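Local coordinates for VgrG protein (Vibrio cholerae, PDB 4DTD) that carries an actin cross-linking domain and, as a type VI secretion protein, probably joins host actin monomers covalently, upsetting the cytoskeleton, at residues Ser23-Glu28 and Ala175-Ala180; Phe16-Pro21 and Ser93-Met98; Ala110-Ala115 and Ile166-Ser171; Asn29-Leu34 and His87-Val92. All coordinates share one frame; numbering follows the deposited sequence.

Contact 1 (Ser23-Glu28 and Ala175-Ala180); sequences SSIGIE and ATVGVA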
loop_
_atom_site.group_PDB
_atom_site.type_symbol
_atom_site.label_atom_id
_atom_site.label_comp_id
_atom_site.label_asym_id
_atom_site.label_seq_id
_atom_site.Cartn_x
_atom_site.Cartn_y
_atom_site.Cartn_z
ATOM N N SER A 23 -2.506 -15.131 6.345
ATOM C CA SER A 23 -2.758 -13.748 5.940
ATOM C C SER A 23 -1.965 -12.711 6.743
ATOM O O SER A 23 -1.780 -12.866 7.952
ATOM C CB SER A 23 -4.257 -13.442 5.939
ATOM O OG SER A 23 -4.870 -13.800 7.166
ATOM N N SER A 24 -1.491 -11.661 6.057
ATOM C CA SER A 24 -0.705 -10.593 6.669
ATOM C C SER A 24 -1.420 -9.234 6.712
ATOM O O SER A 24 -2.106 -8.865 5.772
ATOM C CB SER A 24 0.627 -10.447 5.947
ATOM O OG SER A 24 0.431 -10.028 4.606
ATOM N N ILE A 25 -1.189 -8.474 7.782
ATOM C CA ILE A 25 -1.696 -7.108 7.972
ATOM C C ILE A 25 -0.527 -6.121 8.157
ATOM O O ILE A 25 0.333 -6.343 9.013
ATOM C CB ILE A 25 -2.757 -7.014 9.117
ATOM C CG1 ILE A 25 -3.313 -5.586 9.296
ATOM C CG2 ILE A 25 -2.266 -7.598 10.445
ATOM C CD1 ILE A 25 -4.499 -5.251 8.467
ATOM N N GLY A 26 -0.530 -5.054 7.353
ATOM C CA GLY A 26 0.428 -3.951 7.395
ATOM C C GLY A 26 -0.285 -2.617 7.543
ATOM O O GLY A 26 -1.085 -2.261 6.679
ATOM N N ILE A 27 -0.022 -1.863 8.640
ATOM C CA ILE A 27 -0.658 -0.553 8.894
ATOM C C ILE A 27 0.233 0.654 8.558
ATOM O O ILE A 27 1.462 0.523 8.470
ATOM C CB ILE A 27 -1.340 -0.455 10.279
ATOM C CG1 ILE A 27 -0.295 -0.500 11.426
ATOM C CG2 ILE A 27 -2.434 -1.546 10.421
ATOM C CD1 ILE A 27 -0.730 0.080 12.700
ATOM N N GLU A 28 -0.406 1.824 8.353
ATOM C CA GLU A 28 0.233 3.073 7.948
ATOM C C GLU A 28 -0.402 4.242 8.663
ATOM O O GLU A 28 -1.624 4.367 8.664
ATOM C CB GLU A 28 0.060 3.298 6.431
ATOM C CG GLU A 28 0.724 2.279 5.511
ATOM C CD GLU A 28 0.298 2.383 4.053
ATOM O OE1 GLU A 28 -0.347 1.433 3.552
ATOM O OE2 GLU A 28 0.601 3.420 3.417
ATOM N N ALA A 175 -4.430 0.655 5.711
ATOM C CA ALA A 175 -4.115 -0.729 6.060
ATOM C C ALA A 175 -3.816 -1.484 4.795
ATOM O O ALA A 175 -4.349 -1.134 3.748
ATOM C CB ALA A 175 -5.288 -1.366 6.794
ATOM N N THR A 176 -2.932 -2.483 4.874
ATOM C CA THR A 176 -2.551 -3.341 3.747
ATOM C C THR A 176 -2.704 -4.799 4.156
ATOM O O THR A 176 -2.111 -5.226 5.144
ATOM C CB THR A 176 -1.204 -2.924 3.103
ATOM O OG1 THR A 176 -1.335 -1.584 2.618
ATOM C CG2 THR A 176 -0.837 -3.796 1.911
ATOM N N VAL A 177 -3.553 -5.538 3.430
ATOM C CA VAL A 177 -3.870 -6.938 3.732
ATOM C C VAL A 177 -3.318 -7.839 2.634
ATOM O O VAL A 177 -3.553 -7.598 1.440
ATOM C CB VAL A 177 -5.404 -7.131 3.973
ATOM C CG1 VAL A 177 -5.772 -8.601 4.149
ATOM C CG2 VAL A 177 -5.889 -6.323 5.172
ATOM N N GLY A 178 -2.589 -8.864 3.064
ATOM C CA GLY A 178 -1.999 -9.878 2.211
ATOM C C GLY A 178 -2.690 -11.215 2.416
ATOM O O GLY A 178 -2.795 -11.690 3.549
ATOM N N VAL A 179 -3.184 -11.823 1.326
ATOM C CA VAL A 179 -3.904 -13.103 1.356
ATOM C C VAL A 179 -3.408 -13.981 0.219
ATOM O O VAL A 179 -2.953 -13.442 -0.793
ATOM C CB VAL A 179 -5.453 -12.936 1.268
ATOM C CG1 VAL A 179 -6.041 -12.307 2.526
ATOM C CG2 VAL A 179 -5.872 -12.172 0.015
ATOM N N ALA A 180 -3.563 -15.320 0.351
ATOM C CA ALA A 180 -3.211 -16.276 -0.707
ATOM C C ALA A 180 -4.126 -16.002 -1.887
ATOM O O ALA A 180 -5.316 -15.815 -1.686
ATOM C CB ALA A 180 -3.388 -17.710 -0.219
#
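The shortest polar bond here runs from Thr176 N to Gly26 O, at 2.6 Å, and Gly26 N answers it by donating its N-H to Thr176 O at 2.7 Å. Two residues along, Ser24 and Gly178 exchange a second such pair: Ser24 N to Gly178 O and Gly178 N to Ser24 O, each 2.8 Å. Ser24 OG, placed between its own backbone N and carbonyl carbon (chi1 65°), leans over the neighbouring strand and sits 3.4 Å from Gly178 CA, an approach helped by the bare alpha carbon. On the face that carries Ile25 and Val177, the Ile25 chain swings CG1 opposite its backbone N (chi1 -179°) and lays CD1 across Val177 CG2 at 3.7 Å, with Ala175 CB just beyond. Near the far end Glu28 stretches back and brings OE1 to 3.3 Å from Thr176 OG1, a weak and unsettled contact, since the hydroxyl proton has another acceptor in reach. Carboxylates of Glu90 and Glu351 crowd the same Glu28. The whole is a regular antiparallel pairing in which strand 23-30 is the middle one of three antiparallel strands, between 173-180 and 84-97.

Contact 2 (Phe16-Pro21 and Ser93-Met98); sequences FPTHFP and SYPCEM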
loop_
_atom_site.group_PDB
_atom_site.type_symbol
_atom_site.label_atom_id
_atom_site.label_comp_id
_atom_site.label_asym_id
_atom_site.label_seq_id
_atom_site.Cartn_x
_atom_site.Cartn_y
_atom_site.Cartn_z
ATOM N N PHE A 16 10.528 -5.768 0.250
ATOM C CA PHE A 16 11.343 -6.973 0.508
ATOM C C PHE A 16 10.502 -8.275 0.548
ATOM O O PHE A 16 9.311 -8.198 0.879
ATOM C CB PHE A 16 12.161 -6.804 1.820
ATOM C CG PHE A 16 11.327 -6.414 3.020
ATOM C CD1 PHE A 16 10.701 -7.383 3.799
ATOM C CD2 PHE A 16 11.144 -5.076 3.354
ATOM C CE1 PHE A 16 9.894 -7.019 4.877
ATOM C CE2 PHE A 16 10.352 -4.716 4.442
ATOM C CZ PHE A 16 9.715 -5.691 5.182
ATOM N N PRO A 17 11.099 -9.474 0.262
ATOM C CA PRO A 17 10.305 -10.723 0.313
ATOM C C PRO A 17 9.855 -11.117 1.733
ATOM O O PRO A 17 10.641 -11.048 2.680
ATOM C CB PRO A 17 11.243 -11.773 -0.304
ATOM C CG PRO A 17 12.330 -10.999 -0.977
ATOM C CD PRO A 17 12.487 -9.758 -0.161
ATOM N N THR A 18 8.589 -11.488 1.848
ATOM C CA THR A 18 7.950 -11.890 3.094
ATOM C C THR A 18 7.183 -13.207 2.929
ATOM O O THR A 18 6.856 -13.608 1.810
ATOM C CB THR A 18 7.021 -10.778 3.627
ATOM O OG1 THR A 18 6.253 -10.242 2.543
ATOM C CG2 THR A 18 7.776 -9.679 4.333
ATOM N N HIS A 19 6.921 -13.883 4.069
ATOM C CA HIS A 19 6.183 -15.136 4.155
ATOM C C HIS A 19 5.428 -15.251 5.475
ATOM O O HIS A 19 5.990 -14.978 6.537
ATOM C CB HIS A 19 7.110 -16.352 3.950
ATOM C CG HIS A 19 6.344 -17.636 3.829
ATOM N ND1 HIS A 19 5.962 -18.134 2.594
ATOM C CD2 HIS A 19 5.825 -18.424 4.800
ATOM C CE1 HIS A 19 5.260 -19.223 2.855
ATOM N NE2 HIS A 19 5.144 -19.430 4.168
ATOM N N PHE A 20 4.165 -15.691 5.405
ATOM C CA PHE A 20 3.283 -15.926 6.562
ATOM C C PHE A 20 2.390 -17.170 6.315
ATOM O O PHE A 20 2.095 -17.484 5.159
ATOM C CB PHE A 20 2.403 -14.694 6.861
ATOM C CG PHE A 20 3.182 -13.445 7.172
ATOM C CD1 PHE A 20 3.665 -13.207 8.454
ATOM C CD2 PHE A 20 3.457 -12.512 6.178
ATOM C CE1 PHE A 20 4.391 -12.050 8.740
ATOM C CE2 PHE A 20 4.199 -11.363 6.463
ATOM C CZ PHE A 20 4.659 -11.142 7.743
ATOM N N PRO A 21 1.933 -17.873 7.378
ATOM C CA PRO A 21 1.097 -19.066 7.160
ATOM C C PRO A 21 -0.199 -18.847 6.373
ATOM O O PRO A 21 -0.446 -19.604 5.436
ATOM C CB PRO A 21 0.856 -19.598 8.582
ATOM C CG PRO A 21 1.134 -18.454 9.481
ATOM C CD PRO A 21 2.209 -17.672 8.816
ATOM N N SER A 93 4.195 0.002 9.261
ATOM C CA SER A 93 4.488 -1.235 9.961
ATOM C C SER A 93 5.083 -2.342 9.087
ATOM O O SER A 93 4.852 -2.388 7.882
ATOM C CB SER A 93 3.263 -1.737 10.718
ATOM O OG SER A 93 2.372 -2.409 9.843
ATOM N N TYR A 94 5.862 -3.229 9.707
ATOM C CA TYR A 94 6.361 -4.394 9.005
ATOM C C TYR A 94 5.224 -5.381 9.177
ATOM O O TYR A 94 4.707 -5.487 10.300
ATOM C CB TYR A 94 7.651 -4.909 9.621
ATOM C CG TYR A 94 8.857 -4.056 9.293
ATOM C CD1 TYR A 94 9.571 -4.249 8.118
ATOM C CD2 TYR A 94 9.313 -3.084 10.184
ATOM C CE1 TYR A 94 10.728 -3.520 7.847
ATOM C CE2 TYR A 94 10.450 -2.328 9.910
ATOM C CZ TYR A 94 11.165 -2.560 8.749
ATOM O OH TYR A 94 12.298 -1.827 8.480
ATOM N N PRO A 95 4.717 -6.000 8.072
ATOM C CA PRO A 95 3.558 -6.907 8.198
ATOM C C PRO A 95 3.720 -8.043 9.201
ATOM O O PRO A 95 4.829 -8.507 9.467
ATOM C CB PRO A 95 3.368 -7.452 6.778
ATOM C CG PRO A 95 4.686 -7.203 6.089
ATOM C CD PRO A 95 5.180 -5.925 6.667
ATOM N N CYS A 96 2.605 -8.429 9.804
ATOM C CA CYS A 96 2.541 -9.527 10.743
ATOM C C CYS A 96 1.298 -10.348 10.442
ATOM O O CYS A 96 0.486 -9.937 9.605
ATOM C CB CYS A 96 2.587 -9.041 12.193
ATOM S SG CYS A 96 1.141 -8.093 12.725
ATOM N N GLU A 97 1.171 -11.533 11.067
ATOM C CA GLU A 97 -0.010 -12.377 10.893
ATOM C C GLU A 97 -1.193 -11.644 11.507
ATOM O O GLU A 97 -1.021 -10.997 12.534
ATOM C CB GLU A 97 0.198 -13.746 11.558
ATOM C CG GLU A 97 0.432 -14.875 10.566
ATOM C CD GLU A 97 -0.783 -15.386 9.802
ATOM O OE1 GLU A 97 -0.621 -15.760 8.616
ATOM O OE2 GLU A 97 -1.892 -15.426 10.386
HETATM N N MSE A 98 -2.369 -11.696 10.860
HETATM C CA MSE A 98 -3.573 -11.003 11.328
HETATM C C MSE A 98 -4.105 -11.513 12.650
HETATM O O MSE A 98 -4.761 -10.764 13.374
HETATM C CB MSE A 98 -4.670 -11.067 10.278
HETATM C CG MSE A 98 -4.308 -10.396 8.967
HETATM SE SE MSE A 98 -5.889 -10.063 7.855
HETATM C CE MSE A 98 -6.912 -8.835 9.048
#
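Phe16 and Tyr94 meet rim to rim, Phe16 CZ coming in at the edge of the tyrosine ring to 3.3 Å from Tyr94 CD1, the planes 41° apart and neither ring over the face of the other. The other close spot is Phe20. With CG opposite its carbonyl carbon (chi1 -60°), the ring reaches the Pro95-Glu97 backbone obliquely: Phe20 CZ comes to Pro95 O at 3.2 Å, Phe20 CE1 stands 3.7 Å from Cys96 CA, and Phe20 CE2 meets Pro95 CB at 4.0 Å. Between these two rings the packing thins out, Thr18 CG2 staying 4.3 Å from Pro95 CG. The solvent side lies at exposed Pro21, where the bent Glu97 chain runs obliquely past the proline ring and leaves OE1 3.3 Å from Pro21 CG. That oxygen is held by the backbone N-H groups of Lys22 and Ser23, and no hydrogen bond joins the two segments themselves. Residues 19-20 run parallel beside strand 337-339, Phe16 and Tyr94 both lean on Met59 of strand 56-68, and the Cys96 side chain leaves on the far side and touches Ala103, Val104 and Arg107 of helix 101-124.

Contact 3 (Ala110-Ala115 and Ile166-Ser171); sequences AMLWLA and ITMTPS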
loop_
_atom_site.group_PDB
_atom_site.type_symbol
_atom_site.label_atom_id
_atom_site.label_comp_id
_atom_site.label_asym_id
_atom_site.label_seq_id
_atom_site.Cartn_x
_atom_site.Cartn_y
_atom_site.Cartn_z
ATOM N N ALA A 110 4.102 0.649 20.275
ATOM C CA ALA A 110 5.372 1.185 19.812
ATOM C C ALA A 110 5.149 2.508 19.077
ATOM O O ALA A 110 5.922 3.458 19.260
ATOM C CB ALA A 110 6.045 0.184 18.899
HETATM N N MSE A 111 4.068 2.579 18.285
HETATM C CA MSE A 111 3.677 3.785 17.551
HETATM C C MSE A 111 3.256 4.851 18.524
HETATM O O MSE A 111 3.725 5.972 18.388
HETATM C CB MSE A 111 2.573 3.493 16.525
HETATM C CG MSE A 111 3.095 2.726 15.319
HETATM SE SE MSE A 111 1.841 2.640 13.809
HETATM C CE MSE A 111 3.002 1.805 12.467
ATOM N N LEU A 112 2.449 4.495 19.559
ATOM C CA LEU A 112 1.997 5.446 20.586
ATOM C C LEU A 112 3.149 5.980 21.411
ATOM O O LEU A 112 3.157 7.167 21.753
ATOM C CB LEU A 112 0.924 4.847 21.505
ATOM C CG LEU A 112 -0.416 4.440 20.868
ATOM C CD1 LEU A 112 -1.227 3.649 21.828
ATOM C CD2 LEU A 112 -1.209 5.651 20.404
ATOM N N TRP A 113 4.132 5.108 21.708
ATOM C CA TRP A 113 5.342 5.480 22.438
ATOM C C TRP A 113 6.181 6.434 21.591
ATOM O O TRP A 113 6.715 7.392 22.145
ATOM C CB TRP A 113 6.196 4.251 22.860
ATOM C CG TRP A 113 7.601 4.654 23.235
ATOM C CD1 TRP A 113 7.982 5.334 24.357
ATOM C CD2 TRP A 113 8.751 4.633 22.367
ATOM N NE1 TRP A 113 9.310 5.703 24.261
ATOM C CE2 TRP A 113 9.797 5.312 23.040
ATOM C CE3 TRP A 113 8.990 4.132 21.072
ATOM C CZ2 TRP A 113 11.085 5.426 22.494
ATOM C CZ3 TRP A 113 10.255 4.270 20.523
ATOM C CH2 TRP A 113 11.285 4.921 21.227
ATOM N N LEU A 114 6.341 6.159 20.276
ATOM C CA LEU A 114 7.138 7.049 19.416
ATOM C C LEU A 114 6.536 8.442 19.325
ATOM O O LEU A 114 7.292 9.418 19.395
ATOM C CB LEU A 114 7.515 6.453 18.036
ATOM C CG LEU A 114 8.446 7.299 17.160
ATOM C CD1 LEU A 114 9.834 7.399 17.747
ATOM C CD2 LEU A 114 8.489 6.783 15.731
ATOM N N ALA A 115 5.186 8.549 19.298
ATOM C CA ALA A 115 4.532 9.867 19.297
ATOM C C ALA A 115 4.958 10.657 20.562
ATOM O O ALA A 115 5.255 11.854 20.493
ATOM C CB ALA A 115 3.021 9.712 19.252
ATOM N N ILE A 166 2.345 15.242 19.872
ATOM C CA ILE A 166 2.345 14.462 18.653
ATOM C C ILE A 166 1.389 13.321 18.830
ATOM O O ILE A 166 1.428 12.612 19.834
ATOM C CB ILE A 166 3.775 14.048 18.194
ATOM C CG1 ILE A 166 4.697 15.283 17.948
ATOM C CG2 ILE A 166 3.759 13.080 16.987
ATOM C CD1 ILE A 166 4.162 16.366 17.005
ATOM N N THR A 167 0.531 13.142 17.849
ATOM C CA THR A 167 -0.490 12.122 17.908
ATOM C C THR A 167 -0.551 11.295 16.609
ATOM O O THR A 167 -0.062 11.736 15.568
ATOM C CB THR A 167 -1.796 12.899 18.234
ATOM O OG1 THR A 167 -2.430 12.410 19.414
ATOM C CG2 THR A 167 -2.727 13.085 17.038
HETATM N N MSE A 168 -1.176 10.100 16.695
HETATM C CA MSE A 168 -1.513 9.204 15.588
HETATM C C MSE A 168 -2.704 9.884 14.906
HETATM O O MSE A 168 -3.800 9.879 15.452
HETATM C CB MSE A 168 -1.940 7.806 16.110
HETATM C CG MSE A 168 -0.800 6.949 16.677
HETATM SE SE MSE A 168 0.772 6.900 15.493
HETATM C CE MSE A 168 1.956 7.977 16.520
ATOM N N THR A 169 -2.482 10.540 13.778
ATOM C CA THR A 169 -3.541 11.246 13.049
ATOM C C THR A 169 -4.579 10.243 12.494
ATOM O O THR A 169 -4.196 9.341 11.750
ATOM C CB THR A 169 -2.917 12.103 11.929
ATOM O OG1 THR A 169 -1.743 12.733 12.421
ATOM C CG2 THR A 169 -3.840 13.152 11.412
ATOM N N PRO A 170 -5.880 10.363 12.840
ATOM C CA PRO A 170 -6.876 9.412 12.286
ATOM C C PRO A 170 -7.083 9.529 10.772
ATOM O O PRO A 170 -7.353 8.521 10.117
ATOM C CB PRO A 170 -8.162 9.732 13.052
ATOM C CG PRO A 170 -7.980 11.124 13.551
ATOM C CD PRO A 170 -6.506 11.341 13.753
ATOM N N SER A 171 -6.958 10.735 10.209
ATOM C CA SER A 171 -7.105 10.917 8.757
ATOM C C SER A 171 -5.878 10.353 8.014
ATOM O O SER A 171 -5.967 10.025 6.831
ATOM C CB SER A 171 -7.348 12.383 8.396
ATOM O OG SER A 171 -6.304 13.236 8.838
#
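Apolar contact carries most of this meeting, and Met168, built as selenomethionine, makes the larger share of it by folding back on the helix. Its chain bends at chi2 (-48°) and again at chi3 (108°), which brings the terminal CE to 3.4 Å from Ala115 CB. Farther back, Met168 SE rests 4.0 Å from Met111 CB, and Met168 CG lies obliquely against Leu112 CD2, also 4.0 Å off. Three helix residues thus touch this one side chain. Ile166 adds a smaller patch: its CG2 branch comes within 4.1 Å of Ala115 CB.

Carbonyl oxygens provide the second kind of contact. Met168 CE nears Met111 O at 3.3 Å, an oxygen already occupied by Ala115 N in the helical hydrogen bond, while Ala115 CB approaches Ile166 O at 3.4 Å. No hydrogen bond passes directly between the segments; instead the hydroxyl of Thr119, one helical turn on, bonds with both Ala115 O and Ile166 N and ties loop to helix. The loop ahead of strand 173-180 is thereby laid along helix 101-124, a helix that also packs on strands 56-68 and 140-144, while Met168 also reaches Leu31, and Leu91 of strand 84-97.

Contact 4 (Asn29-Leu34 and His87-Val92); sequences NELAGL and HTVELV
An antiparallel pairing between strands 23-30 and 84-97 gives way here to a loop, and a water bridges the two segments. Asn29 and Leu91 form a hydrogen-bonded pair: Asn29 N to Leu91 O is 2.9 Å, whereas Leu91 N sits well above the plane of the Asn29 carbonyl to which it bonds. Leu31 N then gives a 2.8 Å bond to Val89 O. The return bond is replaced by the water, which accepts from Val89 N at 2.7 Å and donates to Leu31 O and to Leu34 O, the latter at 2.6 Å. Apolar branches pack beside the backbone bonds: Leu31 CD2 touches Leu91 CD2 at 3.8 Å, and Leu34, with CG squeezed between N and carbonyl carbon (chi1 58°), sets CD1 3.6 Å from Val89 CG2. On the opposite face Glu30 and Glu90 meet through their aliphatic parts, CG to CG 3.9 Å, their carboxylate planes 62° apart and the like-charged oxygens not in contact; Glu30 is salt-bridged to Lys11. Helix 101-124 packs over the leucines with Phe118, Ile122 and Met111, while strand 56-68 flanks 84-97 and bonds with Thr88 through Met64.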
loop_
_atom_site.group_PDB
_atom_site.type_symbol
_atom_site.label_atom_id
_atom_site.label_comp_id
_atom_site.label_asym_id
_atom_site.label_seq_id
_atom_site.Cartn_x
_atom_site.Cartn_y
_atom_site.Cartn_z
ATOM N N ASN A 29 0.408 5.141 9.216
ATOM C CA ASN A 29 -0.129 6.318 9.875
ATOM C C ASN A 29 0.695 7.547 9.615
ATOM O O ASN A 29 1.795 7.667 10.171
ATOM C CB ASN A 29 -0.233 6.079 11.375
ATOM C CG ASN A 29 -1.446 6.677 12.034
ATOM O OD1 ASN A 29 -2.113 6.004 12.808
ATOM N ND2 ASN A 29 -1.785 7.935 11.733
ATOM N N GLU A 30 0.169 8.477 8.789
ATOM C CA GLU A 30 0.816 9.783 8.520
ATOM C C GLU A 30 0.577 10.614 9.769
ATOM O O GLU A 30 -0.546 10.622 10.250
ATOM C CB GLU A 30 0.252 10.544 7.287
ATOM C CG GLU A 30 -0.398 9.712 6.194
ATOM C CD GLU A 30 -1.606 10.332 5.503
ATOM O OE1 GLU A 30 -1.809 11.566 5.597
ATOM O OE2 GLU A 30 -2.388 9.557 4.905
ATOM N N LEU A 31 1.629 11.237 10.328
ATOM C CA LEU A 31 1.545 12.020 11.564
ATOM C C LEU A 31 1.258 13.490 11.311
ATOM O O LEU A 31 1.548 14.009 10.230
ATOM C CB LEU A 31 2.830 11.905 12.411
ATOM C CG LEU A 31 3.348 10.523 12.746
ATOM C CD1 LEU A 31 4.580 10.610 13.616
ATOM C CD2 LEU A 31 2.266 9.654 13.375
ATOM N N ALA A 32 0.722 14.173 12.339
ATOM C CA ALA A 32 0.460 15.604 12.283
ATOM C C ALA A 32 1.179 16.222 13.440
ATOM O O ALA A 32 1.275 15.613 14.522
ATOM C CB ALA A 32 -1.036 15.901 12.362
ATOM N N GLY A 33 1.661 17.436 13.219
ATOM C CA GLY A 33 2.364 18.166 14.264
ATOM C C GLY A 33 3.854 18.279 14.039
ATOM O O GLY A 33 4.532 18.982 14.789
ATOM N N LEU A 34 4.378 17.587 13.007
ATOM C CA LEU A 34 5.793 17.656 12.717
ATOM C C LEU A 34 6.099 17.283 11.306
ATOM O O LEU A 34 5.241 16.744 10.605
ATOM C CB LEU A 34 6.682 16.877 13.739
ATOM C CG LEU A 34 6.416 15.364 13.938
ATOM C CD1 LEU A 34 6.882 14.566 12.764
ATOM C CD2 LEU A 34 7.175 14.853 15.142
ATOM N N HIS A 87 9.067 17.107 4.609
ATOM C CA HIS A 87 8.018 16.141 4.317
ATOM C C HIS A 87 7.263 15.829 5.569
ATOM O O HIS A 87 7.808 15.985 6.648
ATOM C CB HIS A 87 8.604 14.823 3.790
ATOM C CG HIS A 87 9.318 14.912 2.484
ATOM N ND1 HIS A 87 8.710 14.528 1.301
ATOM C CD2 HIS A 87 10.593 15.278 2.221
ATOM C CE1 HIS A 87 9.617 14.716 0.357
ATOM N NE2 HIS A 87 10.767 15.161 0.864
ATOM N N THR A 88 6.030 15.308 5.438
ATOM C CA THR A 88 5.267 14.802 6.580
ATOM C C THR A 88 5.921 13.433 6.892
ATOM O O THR A 88 6.626 12.867 6.038
ATOM C CB THR A 88 3.749 14.643 6.254
ATOM O OG1 THR A 88 3.590 13.770 5.142
ATOM C CG2 THR A 88 3.062 15.970 5.945
ATOM N N VAL A 89 5.710 12.929 8.110
ATOM C CA VAL A 89 6.236 11.655 8.555
ATOM C C VAL A 89 5.139 10.608 8.530
ATOM O O VAL A 89 4.027 10.834 8.987
ATOM C CB VAL A 89 6.900 11.779 9.959
ATOM C CG1 VAL A 89 7.319 10.398 10.520
ATOM C CG2 VAL A 89 8.091 12.723 9.905
ATOM N N GLU A 90 5.461 9.452 8.021
ATOM C CA GLU A 90 4.527 8.354 8.013
ATOM C C GLU A 90 5.172 7.161 8.703
ATOM O O GLU A 90 6.323 6.851 8.427
ATOM C CB GLU A 90 4.124 8.012 6.571
ATOM C CG GLU A 90 2.720 7.422 6.492
ATOM C CD GLU A 90 2.427 6.512 5.317
ATOM O OE1 GLU A 90 3.366 6.196 4.552
ATOM O OE2 GLU A 90 1.253 6.099 5.174
ATOM N N LEU A 91 4.428 6.490 9.581
ATOM C CA LEU A 91 4.847 5.269 10.293
ATOM C C LEU A 91 4.243 4.073 9.522
ATOM O O LEU A 91 3.022 3.975 9.373
ATOM C CB LEU A 91 4.320 5.320 11.733
ATOM C CG LEU A 91 5.175 6.030 12.830
ATOM C CD1 LEU A 91 6.096 7.091 12.311
ATOM C CD2 LEU A 91 4.327 6.503 13.972
ATOM N N VAL A 92 5.124 3.228 8.936
ATOM C CA VAL A 92 4.739 2.088 8.100
ATOM C C VAL A 92 5.168 0.768 8.771
ATOM O O VAL A 92 6.358 0.469 8.866
ATOM C CB VAL A 92 5.261 2.258 6.636
ATOM C CG1 VAL A 92 4.923 1.037 5.790
ATOM C CG2 VAL A 92 4.681 3.515 5.996
HETATM O O HOH W 1 4.393 14.411 9.870
#

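From the N terminus, Phe16-Pro21 opens contact 2, Ser23-Glu28 opens contact 1 and Asn29-Leu34 opens contact 4, three nearly adjoining pieces of chain. Contact 4 closes first, at His87-Val92, and contact 2 follows at once at Ser93-Met98, so contact 4 nests inside it. Helix residues 110-115 then open contact 3, which Ile166-Ser171 closes in series after both. Contact 1 closes last at Ala175-Ala180, enclosing contacts 3 and 4 but crossing contact 2. Strand 23-30 is common to contacts 1 and 4, and strand 84-97 to 2 and 4. Ser93 OG bonds to Ile27 N, joining contacts 1 and 2, while Thr169 O bonds to Asn29 ND2 and ties the loop of contact 3 to contact 4.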